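Local coordinates for TRAP dicarboxylate transporter, DctP subunit (Sulfurospirillum deleyianum, PDB 4OVS), which probably serves as the periplasmic solute-binding subunit of a TRAP dicarboxylate transporter, capturing succinate or a related dicarboxylate for uptake, at residues A84-F94 with Y233-F244; A145-K154 with D205-F214. All blocks are in the same frame, centred on the assembly; numbering follows the deposited sequence.

Contact 1. Residues A84-F94 with Y233-F244. With SIN (succinic acid), chain C.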
loop_
_atom_site.group_PDB
_atom_site.type_symbol
_atom_site.label_atom_id
_atom_site.label_comp_id
_atom_site.label_asym_id
_atom_site.label_seq_id
_atom_site.Cartn_x
_atom_site.Cartn_y
_atom_site.Cartn_z
ATOM N N ALA A 84 -8.704 4.348 17.803
ATOM C CA ALA A 84 -8.087 5.155 16.769
ATOM C C ALA A 84 -9.247 5.569 15.882
ATOM O O ALA A 84 -10.305 4.932 15.897
ATOM C CB ALA A 84 -7.043 4.350 16.008
ATOM N N HIS A 85 -9.060 6.645 15.136
ATOM C CA HIS A 85 -10.152 7.278 14.450
ATOM C C HIS A 85 -10.033 7.204 12.950
ATOM O O HIS A 85 -11.022 7.055 12.255
ATOM C CB HIS A 85 -10.205 8.728 14.908
ATOM C CG HIS A 85 -10.311 8.863 16.388
ATOM N ND1 HIS A 85 -9.844 9.957 17.078
ATOM C CD2 HIS A 85 -10.872 8.048 17.312
ATOM C CE1 HIS A 85 -10.118 9.817 18.365
ATOM N NE2 HIS A 85 -10.746 8.670 18.529
ATOM N N ILE A 86 -8.815 7.350 12.447
ATOM C CA ILE A 86 -8.575 7.429 11.005
ATOM C C ILE A 86 -7.355 6.595 10.658
ATOM O O ILE A 86 -6.340 6.627 11.352
ATOM C CB ILE A 86 -8.410 8.896 10.520
ATOM C CG1 ILE A 86 -9.669 9.690 10.816
ATOM C CG2 ILE A 86 -8.200 8.949 9.017
ATOM C CD1 ILE A 86 -9.698 11.075 10.338
ATOM N N ALA A 87 -7.497 5.775 9.631
ATOM C CA ALA A 87 -6.416 4.978 9.127
ATOM C C ALA A 87 -6.340 5.019 7.576
ATOM O O ALA A 87 -7.269 5.515 6.893
ATOM C CB ALA A 87 -6.519 3.590 9.622
HETATM N N MSE A 88 -5.230 4.533 7.017
HETATM C CA MSE A 88 -5.068 4.471 5.560
HETATM C C MSE A 88 -4.415 3.181 5.080
HETATM O O MSE A 88 -3.337 3.202 4.479
HETATM C CB MSE A 88 -4.300 5.663 5.075
HETATM C CG MSE A 88 -4.881 6.993 5.411
HETATM SE SE MSE A 88 -4.112 7.691 7.086
HETATM C CE MSE A 88 -4.760 9.492 6.959
ATOM N N PRO A 89 -5.044 2.050 5.367
ATOM C CA PRO A 89 -4.470 0.718 5.136
ATOM C C PRO A 89 -4.302 0.399 3.682
ATOM O O PRO A 89 -5.087 0.872 2.885
ATOM C CB PRO A 89 -5.509 -0.219 5.757
ATOM C CG PRO A 89 -6.233 0.631 6.712
ATOM C CD PRO A 89 -6.308 1.967 6.102
ATOM N N SER A 90 -3.284 -0.379 3.312
ATOM C CA SER A 90 -3.162 -0.802 1.916
ATOM C C SER A 90 -4.293 -1.803 1.585
ATOM O O SER A 90 -4.887 -2.395 2.477
ATOM C CB SER A 90 -1.822 -1.438 1.639
ATOM O OG SER A 90 -1.758 -2.700 2.254
ATOM N N PHE A 91 -4.576 -1.980 0.296
ATOM C CA PHE A 91 -5.670 -2.841 -0.140
ATOM C C PHE A 91 -5.568 -4.240 0.472
ATOM O O PHE A 91 -6.557 -4.853 0.874
ATOM C CB PHE A 91 -5.694 -2.915 -1.689
ATOM C CG PHE A 91 -5.828 -1.555 -2.383
ATOM C CD1 PHE A 91 -6.537 -0.532 -1.796
ATOM C CD2 PHE A 91 -5.196 -1.309 -3.584
ATOM C CE1 PHE A 91 -6.622 0.699 -2.390
ATOM C CE2 PHE A 91 -5.263 -0.074 -4.184
ATOM C CZ PHE A 91 -5.993 0.920 -3.607
ATOM N N SER A 92 -4.373 -4.777 0.495
ATOM C CA SER A 92 -4.152 -6.137 1.040
ATOM C C SER A 92 -4.662 -6.282 2.469
ATOM O O SER A 92 -5.062 -7.362 2.887
ATOM C CB SER A 92 -2.652 -6.490 1.077
ATOM O OG SER A 92 -2.073 -6.595 -0.218
ATOM N N LYS A 93 -4.614 -5.191 3.219
ATOM C CA LYS A 93 -4.947 -5.193 4.617
ATOM C C LYS A 93 -6.461 -5.392 4.822
ATOM O O LYS A 93 -6.886 -5.770 5.892
ATOM C CB LYS A 93 -4.481 -3.893 5.267
ATOM C CG LYS A 93 -3.008 -3.563 5.083
ATOM C CD LYS A 93 -2.077 -4.409 5.931
ATOM C CE LYS A 93 -0.664 -4.484 5.330
ATOM N NZ LYS A 93 0.116 -3.236 5.413
ATOM N N PHE A 94 -7.253 -5.166 3.778
ATOM C CA PHE A 94 -8.706 -5.349 3.826
ATOM C C PHE A 94 -9.176 -6.737 3.395
ATOM O O PHE A 94 -10.365 -7.069 3.493
ATOM C CB PHE A 94 -9.394 -4.340 2.889
ATOM C CG PHE A 94 -9.308 -2.893 3.350
ATOM C CD1 PHE A 94 -10.266 -2.358 4.202
ATOM C CD2 PHE A 94 -8.279 -2.073 2.916
ATOM C CE1 PHE A 94 -10.208 -1.053 4.611
ATOM C CE2 PHE A 94 -8.209 -0.741 3.330
ATOM C CZ PHE A 94 -9.162 -0.235 4.171
ATOM N N TYR A 233 0.643 -3.703 -7.866
ATOM C CA TYR A 233 0.406 -2.312 -7.433
ATOM C C TYR A 233 0.061 -2.266 -5.941
ATOM O O TYR A 233 -0.530 -3.184 -5.427
ATOM C CB TYR A 233 -0.713 -1.627 -8.286
ATOM C CG TYR A 233 -1.012 -0.255 -7.748
ATOM C CD1 TYR A 233 -0.200 0.829 -8.066
ATOM C CD2 TYR A 233 -2.048 -0.053 -6.854
ATOM C CE1 TYR A 233 -0.423 2.109 -7.503
ATOM C CE2 TYR A 233 -2.307 1.231 -6.321
ATOM C CZ TYR A 233 -1.473 2.298 -6.651
ATOM O OH TYR A 233 -1.681 3.543 -6.072
ATOM N N LEU A 234 0.430 -1.182 -5.266
ATOM C CA LEU A 234 0.125 -0.986 -3.865
ATOM C C LEU A 234 -0.448 0.424 -3.696
ATOM O O LEU A 234 0.166 1.428 -4.107
ATOM C CB LEU A 234 1.373 -1.173 -3.009
ATOM C CG LEU A 234 1.201 -1.447 -1.500
ATOM C CD1 LEU A 234 2.519 -2.002 -0.917
ATOM C CD2 LEU A 234 0.841 -0.183 -0.735
ATOM N N GLY A 235 -1.654 0.466 -3.132
ATOM C CA GLY A 235 -2.368 1.701 -2.835
ATOM C C GLY A 235 -3.204 1.551 -1.565
ATOM O O GLY A 235 -3.290 0.464 -1.019
ATOM N N TYR A 236 -3.863 2.636 -1.160
ATOM C CA TYR A 236 -4.540 2.717 0.125
ATOM C C TYR A 236 -6.010 3.192 -0.009
ATOM O O TYR A 236 -6.361 3.903 -0.939
ATOM C CB TYR A 236 -3.801 3.731 0.982
ATOM C CG TYR A 236 -2.285 3.615 0.993
ATOM C CD1 TYR A 236 -1.668 2.619 1.736
ATOM C CD2 TYR A 236 -1.468 4.512 0.292
ATOM C CE1 TYR A 236 -0.288 2.480 1.786
ATOM C CE2 TYR A 236 -0.056 4.389 0.350
ATOM C CZ TYR A 236 0.510 3.377 1.115
ATOM O OH TYR A 236 1.860 3.170 1.186
ATOM N N LEU A 237 -6.850 2.796 0.941
ATOM C CA LEU A 237 -8.199 3.335 1.073
ATOM C C LEU A 237 -8.258 3.977 2.446
ATOM O O LEU A 237 -7.979 3.335 3.466
ATOM C CB LEU A 237 -9.255 2.265 0.934
ATOM C CG LEU A 237 -10.669 2.786 1.269
ATOM C CD1 LEU A 237 -11.139 3.833 0.284
ATOM C CD2 LEU A 237 -11.636 1.655 1.328
ATOM N N VAL A 238 -8.524 5.265 2.474
ATOM C CA VAL A 238 -8.664 5.984 3.747
ATOM C C VAL A 238 -9.975 5.548 4.363
ATOM O O VAL A 238 -11.029 5.554 3.690
ATOM C CB VAL A 238 -8.647 7.511 3.521
ATOM C CG1 VAL A 238 -8.823 8.301 4.821
ATOM C CG2 VAL A 238 -7.365 7.929 2.844
ATOM N N ILE A 239 -9.897 5.131 5.624
ATOM C CA ILE A 239 -11.071 4.788 6.401
ATOM C C ILE A 239 -11.148 5.462 7.755
ATOM O O ILE A 239 -10.135 5.831 8.345
ATOM C CB ILE A 239 -11.201 3.299 6.667
ATOM C CG1 ILE A 239 -9.912 2.775 7.304
ATOM C CG2 ILE A 239 -11.540 2.559 5.375
ATOM C CD1 ILE A 239 -10.085 1.405 7.842
HETATM N N MSE A 240 -12.372 5.590 8.255
HETATM C CA MSE A 240 -12.589 6.157 9.569
HETATM C C MSE A 240 -13.363 5.200 10.460
HETATM O O MSE A 240 -14.051 4.298 9.986
HETATM C CB MSE A 240 -13.314 7.499 9.496
HETATM C CG MSE A 240 -12.730 8.527 8.613
HETATM SE SE MSE A 240 -13.380 10.355 9.028
HETATM C CE MSE A 240 -15.199 10.241 8.262
ATOM N N SER A 241 -13.203 5.380 11.761
ATOM C CA SER A 241 -13.958 4.605 12.741
ATOM C C SER A 241 -15.419 5.049 12.690
ATOM O O SER A 241 -15.745 6.231 12.851
ATOM C CB SER A 241 -13.406 4.811 14.150
ATOM O OG SER A 241 -14.301 4.289 15.117
ATOM N N GLU A 242 -16.295 4.097 12.437
ATOM C CA GLU A 242 -17.727 4.371 12.402
ATOM C C GLU A 242 -18.302 4.946 13.723
ATOM O O GLU A 242 -19.187 5.821 13.695
ATOM C CB GLU A 242 -18.438 3.070 12.037
ATOM C CG GLU A 242 -19.879 3.177 11.756
ATOM C CD GLU A 242 -20.408 1.858 11.246
ATOM O OE1 GLU A 242 -20.469 1.686 10.001
ATOM O OE2 GLU A 242 -20.726 0.988 12.096
ATOM N N SER A 243 -17.828 4.474 14.876
ATOM C CA SER A 243 -18.394 4.959 16.131
ATOM C C SER A 243 -17.794 6.318 16.499
ATOM O O SER A 243 -18.494 7.195 17.010
ATOM C CB SER A 243 -18.228 3.920 17.242
ATOM O OG SER A 243 -16.884 3.552 17.391
ATOM N N PHE A 244 -16.513 6.527 16.181
ATOM C CA PHE A 244 -15.961 7.876 16.251
ATOM C C PHE A 244 -16.779 8.833 15.359
ATOM O O PHE A 244 -17.195 9.897 15.807
ATOM C CB PHE A 244 -14.467 7.907 15.852
ATOM C CG PHE A 244 -13.999 9.257 15.345
ATOM C CD1 PHE A 244 -13.685 10.283 16.220
ATOM C CD2 PHE A 244 -13.864 9.485 13.983
ATOM C CE1 PHE A 244 -13.262 11.518 15.739
ATOM C CE2 PHE A 244 -13.465 10.723 13.484
ATOM C CZ PHE A 244 -13.161 11.738 14.363
HETATM C C1 SIN C . 3.228 -2.990 3.369
HETATM O O1 SIN C . 2.717 -3.654 4.315
HETATM O O2 SIN C . 4.143 -3.414 2.632
HETATM C C2 SIN C . 2.635 -1.637 3.046
HETATM C C3 SIN C . 2.848 -0.630 4.167
HETATM C C4 SIN C . 2.146 0.619 3.690
HETATM O O3 SIN C . 1.098 1.042 4.252
HETATM O O4 SIN C . 2.627 1.208 2.695
#

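Contact 2. Residues A145-K154 with D205-F214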
loop_
_atom_site.group_PDB
_atom_site.type_symbol
_atom_site.label_atom_id
_atom_site.label_comp_id
_atom_site.label_asym_id
_atom_site.label_seq_id
_atom_site.Cartn_x
_atom_site.Cartn_y
_atom_site.Cartn_z
ATOM N N ALA A 145 0.431 4.679 -3.640
ATOM C CA ALA A 145 1.826 4.482 -3.256
ATOM C C ALA A 145 2.634 4.343 -4.515
ATOM O O ALA A 145 3.312 5.264 -4.880
ATOM C CB ALA A 145 2.032 3.254 -2.300
ATOM N N GLY A 146 2.555 3.174 -5.164
ATOM C CA GLY A 146 3.169 2.974 -6.438
ATOM C C GLY A 146 3.228 1.504 -6.788
ATOM O O GLY A 146 2.786 0.646 -6.032
ATOM N N PHE A 147 3.795 1.221 -7.952
ATOM C CA PHE A 147 4.040 -0.140 -8.355
ATOM C C PHE A 147 5.187 -0.745 -7.540
ATOM O O PHE A 147 6.063 -0.038 -7.059
ATOM C CB PHE A 147 4.340 -0.192 -9.850
ATOM C CG PHE A 147 3.135 0.021 -10.703
ATOM C CD1 PHE A 147 2.318 -1.047 -11.064
ATOM C CD2 PHE A 147 2.796 1.281 -11.114
ATOM C CE1 PHE A 147 1.216 -0.849 -11.827
ATOM C CE2 PHE A 147 1.689 1.477 -11.877
ATOM C CZ PHE A 147 0.899 0.404 -12.241
ATOM N N LYS A 148 5.154 -2.064 -7.413
ATOM C CA LYS A 148 5.982 -2.801 -6.475
ATOM C C LYS A 148 7.194 -3.407 -7.192
ATOM O O LYS A 148 7.114 -3.735 -8.382
ATOM C CB LYS A 148 5.172 -3.924 -5.835
ATOM C CG LYS A 148 4.059 -3.477 -4.906
ATOM C CD LYS A 148 3.424 -4.678 -4.198
ATOM C CE LYS A 148 2.834 -5.644 -5.219
ATOM N NZ LYS A 148 1.929 -6.645 -4.606
ATOM N N HIS A 149 8.290 -3.604 -6.447
ATOM C CA HIS A 149 9.548 -4.119 -7.020
ATOM C C HIS A 149 10.150 -5.187 -6.145
ATOM O O HIS A 149 10.095 -5.089 -4.928
ATOM C CB HIS A 149 10.552 -2.986 -7.139
ATOM C CG HIS A 149 10.020 -1.816 -7.871
ATOM N ND1 HIS A 149 9.769 -1.852 -9.222
ATOM C CD2 HIS A 149 9.624 -0.596 -7.442
ATOM C CE1 HIS A 149 9.243 -0.700 -9.597
ATOM N NE2 HIS A 149 9.157 0.084 -8.540
ATOM N N LEU A 150 10.717 -6.210 -6.771
ATOM C CA LEU A 150 11.287 -7.305 -6.051
ATOM C C LEU A 150 12.742 -7.017 -5.641
ATOM O O LEU A 150 13.543 -6.525 -6.450
ATOM C CB LEU A 150 11.279 -8.549 -6.944
ATOM C CG LEU A 150 9.985 -9.253 -7.291
ATOM C CD1 LEU A 150 10.263 -10.367 -8.281
ATOM C CD2 LEU A 150 9.343 -9.802 -6.047
ATOM N N SER A 151 13.093 -7.359 -4.408
ATOM C CA SER A 151 14.476 -7.269 -3.958
ATOM C C SER A 151 14.838 -8.525 -3.222
ATOM O O SER A 151 13.965 -9.273 -2.790
ATOM C CB SER A 151 14.651 -6.086 -3.003
ATOM O OG SER A 151 13.834 -6.251 -1.865
ATOM N N SER A 152 16.136 -8.740 -3.027
ATOM C CA SER A 152 16.601 -9.933 -2.353
ATOM C C SER A 152 17.959 -9.702 -1.735
ATOM O O SER A 152 18.680 -8.763 -2.116
ATOM C CB SER A 152 16.717 -11.078 -3.360
ATOM O OG SER A 152 17.258 -12.251 -2.779
ATOM N N ASN A 153 18.295 -10.572 -0.782
ATOM C CA ASN A 153 19.648 -10.694 -0.226
ATOM C C ASN A 153 20.382 -11.908 -0.754
ATOM O O ASN A 153 21.537 -12.111 -0.437
ATOM C CB ASN A 153 19.599 -10.889 1.282
ATOM C CG ASN A 153 19.758 -9.613 2.031
ATOM O OD1 ASN A 153 20.419 -8.684 1.569
ATOM N ND2 ASN A 153 19.162 -9.554 3.209
ATOM N N LYS A 154 19.703 -12.744 -1.518
ATOM C CA LYS A 154 20.306 -14.010 -1.929
ATOM C C LYS A 154 21.009 -13.886 -3.282
ATOM O O LYS A 154 22.193 -14.175 -3.386
ATOM C CB LYS A 154 19.256 -15.117 -1.949
ATOM C CG LYS A 154 19.565 -16.289 -1.023
ATOM C CD LYS A 154 18.588 -17.453 -1.274
ATOM C CE LYS A 154 18.726 -18.602 -0.262
ATOM N NZ LYS A 154 18.680 -18.137 1.164
ATOM N N ASP A 205 14.492 -13.885 2.629
ATOM C CA ASP A 205 15.512 -13.484 1.668
ATOM C C ASP A 205 15.180 -12.159 0.994
ATOM O O ASP A 205 16.051 -11.322 0.798
ATOM C CB ASP A 205 15.692 -14.560 0.600
ATOM C CG ASP A 205 16.082 -15.890 1.182
ATOM O OD1 ASP A 205 17.001 -15.942 2.047
ATOM O OD2 ASP A 205 15.469 -16.888 0.767
ATOM N N GLY A 206 13.909 -11.971 0.640
ATOM C CA GLY A 206 13.493 -10.778 -0.076
ATOM C C GLY A 206 12.090 -10.266 0.245
ATOM O O GLY A 206 11.444 -10.725 1.174
ATOM N N ALA A 207 11.651 -9.279 -0.531
ATOM C CA ALA A 207 10.359 -8.656 -0.352
ATOM C C ALA A 207 9.922 -7.974 -1.653
ATOM O O ALA A 207 10.669 -7.944 -2.634
ATOM C CB ALA A 207 10.422 -7.642 0.804
ATOM N N GLU A 208 8.711 -7.421 -1.660
ATOM C CA GLU A 208 8.226 -6.600 -2.765
ATOM C C GLU A 208 7.730 -5.288 -2.174
ATOM O O GLU A 208 6.987 -5.293 -1.201
ATOM C CB GLU A 208 7.106 -7.315 -3.491
ATOM C CG GLU A 208 5.999 -7.847 -2.576
ATOM C CD GLU A 208 4.669 -8.205 -3.336
ATOM O OE1 GLU A 208 4.688 -8.449 -4.559
ATOM O OE2 GLU A 208 3.607 -8.224 -2.698
ATOM N N ASN A 209 8.184 -4.170 -2.729
ATOM C CA ASN A 209 7.829 -2.857 -2.216
ATOM C C ASN A 209 7.772 -1.810 -3.302
ATOM O O ASN A 209 8.468 -1.908 -4.304
ATOM C CB ASN A 209 8.840 -2.357 -1.202
ATOM C CG ASN A 209 8.927 -3.241 0.018
ATOM O OD1 ASN A 209 9.751 -4.141 0.069
ATOM N ND2 ASN A 209 8.044 -3.039 0.956
ATOM N N PRO A 210 6.949 -0.780 -3.085
ATOM C CA PRO A 210 7.078 0.409 -3.889
ATOM C C PRO A 210 8.362 1.135 -3.462
ATOM O O PRO A 210 8.834 0.876 -2.376
ATOM C CB PRO A 210 5.824 1.193 -3.544
ATOM C CG PRO A 210 5.441 0.723 -2.219
ATOM C CD PRO A 210 5.868 -0.669 -2.094
ATOM N N LEU A 211 8.936 1.963 -4.324
ATOM C CA LEU A 211 10.237 2.606 -4.051
ATOM C C LEU A 211 10.161 3.489 -2.827
ATOM O O LEU A 211 11.151 3.664 -2.102
ATOM C CB LEU A 211 10.731 3.418 -5.267
ATOM C CG LEU A 211 11.090 2.592 -6.490
ATOM C CD1 LEU A 211 11.758 3.474 -7.560
ATOM C CD2 LEU A 211 12.012 1.434 -6.105
ATOM N N SER A 212 8.969 4.010 -2.566
ATOM C CA SER A 212 8.727 4.895 -1.438
ATOM C C SER A 212 9.073 4.199 -0.108
ATOM O O SER A 212 9.871 4.675 0.691
ATOM C CB SER A 212 7.228 5.292 -1.460
ATOM O OG SER A 212 6.375 4.119 -1.318
ATOM N N ASN A 213 8.484 3.040 0.121
ATOM C CA ASN A 213 8.773 2.277 1.329
ATOM C C ASN A 213 10.189 1.665 1.338
ATOM O O ASN A 213 10.836 1.597 2.383
ATOM C CB ASN A 213 7.741 1.181 1.507
ATOM C CG ASN A 213 6.385 1.717 1.904
ATOM O OD1 ASN A 213 6.245 2.837 2.415
ATOM N ND2 ASN A 213 5.374 0.903 1.709
ATOM N N PHE A 214 10.653 1.230 0.178
ATOM C CA PHE A 214 11.962 0.609 0.045
ATOM C C PHE A 214 13.057 1.517 0.597
ATOM O O PHE A 214 13.907 1.059 1.328
ATOM C CB PHE A 214 12.236 0.254 -1.416
ATOM C CG PHE A 214 13.439 -0.603 -1.628
ATOM C CD1 PHE A 214 13.417 -1.943 -1.310
ATOM C CD2 PHE A 214 14.584 -0.066 -2.195
ATOM C CE1 PHE A 214 14.546 -2.749 -1.503
ATOM C CE2 PHE A 214 15.730 -0.858 -2.390
ATOM C CZ PHE A 214 15.706 -2.197 -2.055
HETATM O O HOH W 1 7.450 2.348 -6.927
HETATM O O HOH W 2 11.332 -4.815 -2.265
#

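Contact 1. Residues A84-F94 with Y233-F244
Phe91 packs its ring face against the backbone of Gly235, whose carbonyl oxygen sits 3.3 Å above the ring plane, over its centre. Gly235 CA makes a CH-pi contact there, where a side chain would collide with the ring. The same Gly235 O accepts from Phe91 N at 3.1 Å, and the ring edge of Tyr233 is turned to Phe91 CE2. Replacing Phe91 by an alanine would probably open a gap over Gly235 and take away one of the aromatic neighbours of Tyr233. Antiparallel pairing joins Ala87 and Ile239 through two backbone bonds, the straighter from Ala87 N to Ile239 O (N-H...O 173°).

The far end is less enclosed. There the partly exposed His85 and Phe244 form an offset stack, planes at 11° and centroids 4.4 Å apart. With CG anti to the carbonyl carbon (chi1 -55°), the imidazole lies over the Phe244 ring; the backbone sets CB over that face, and ND1 is hydrogen-bonded to the backbone N of Lys29.

Tyr236 OH donates to succinate O4 at 2.6 Å and Lys93 NZ to O1 at 2.9 Å. A phenol and an ammonium, each given to a different carboxylate, imply recognition of a dicarboxylate by both ends.

Contact 2. Residues A145-K154 with D205-F214
His149 and Leu211 cross at a slant beside an antiparallel beta pairing, in which strand 149-152 runs against strand 206-209 with axes 4.7 Å apart and an angle of 157° between their directions. The closest touch of the two side chains is His149 CD2 to Leu211 CD2, 3.4 Å. The imidazole is turned to this branch by a first torsion that puts CG anti to the carbonyl carbon (chi1 -53°). Leu211 opens the helix that follows the strand, and Pro210 takes its N-cap position. One turn on, Phe214 brings its ring edge to Ser151, with CE1 3.6 Å from Ser151 OG, a hydroxyl whose hydrogen bond goes to Gln223 OE1.

On the Leu150 and Glu208 face, Lys148 reaches across to Glu208 in a buried salt bridge, NZ to OE2 3.0 Å. The ammonium comes from above the carboxylate plane, 46° out of it, while OE1 is held by His231 and Gln179; partners on both oxygens would favour a charged carboxylate. At the exposed end Lys154 crosses Asp205 at a slant, and its NZ meets OD1 at 2.9 Å, again from above the plane; OD2 accepts from Lys167 N.

Beside the side chains of Ser151 and Asn209, a water oxygen lies 2.9 Å from each of His149 O, Ser151 OG and Asn209 OD1, three acceptors for two protons.

Overall arrangement
Contacts 1 and 2, whose centres lie 21 Å apart on opposite sides of the chain's centre, are joined through one mixed sheet in which strands 233-241 and 137-152 are antiparallel neighbours. The seam falls at Leu234: its N is 3.1 Å from Gly146 O and its O 3.3 Å from Ala145 N, probable hydrogen bonds at a classic beta bulge formed by Ala145 and Gly146. Here too Ala145 CB packs 3.5 Å from Tyr236 OH. Both contacts supply the succinate site, contact 1 with Lys93 and Tyr236, contact 2 with Asn213, which is about 4 Å from Tyr236 between nearest side-chain atoms; Lys40 and Arg169 also hydrogen-bond the succinate.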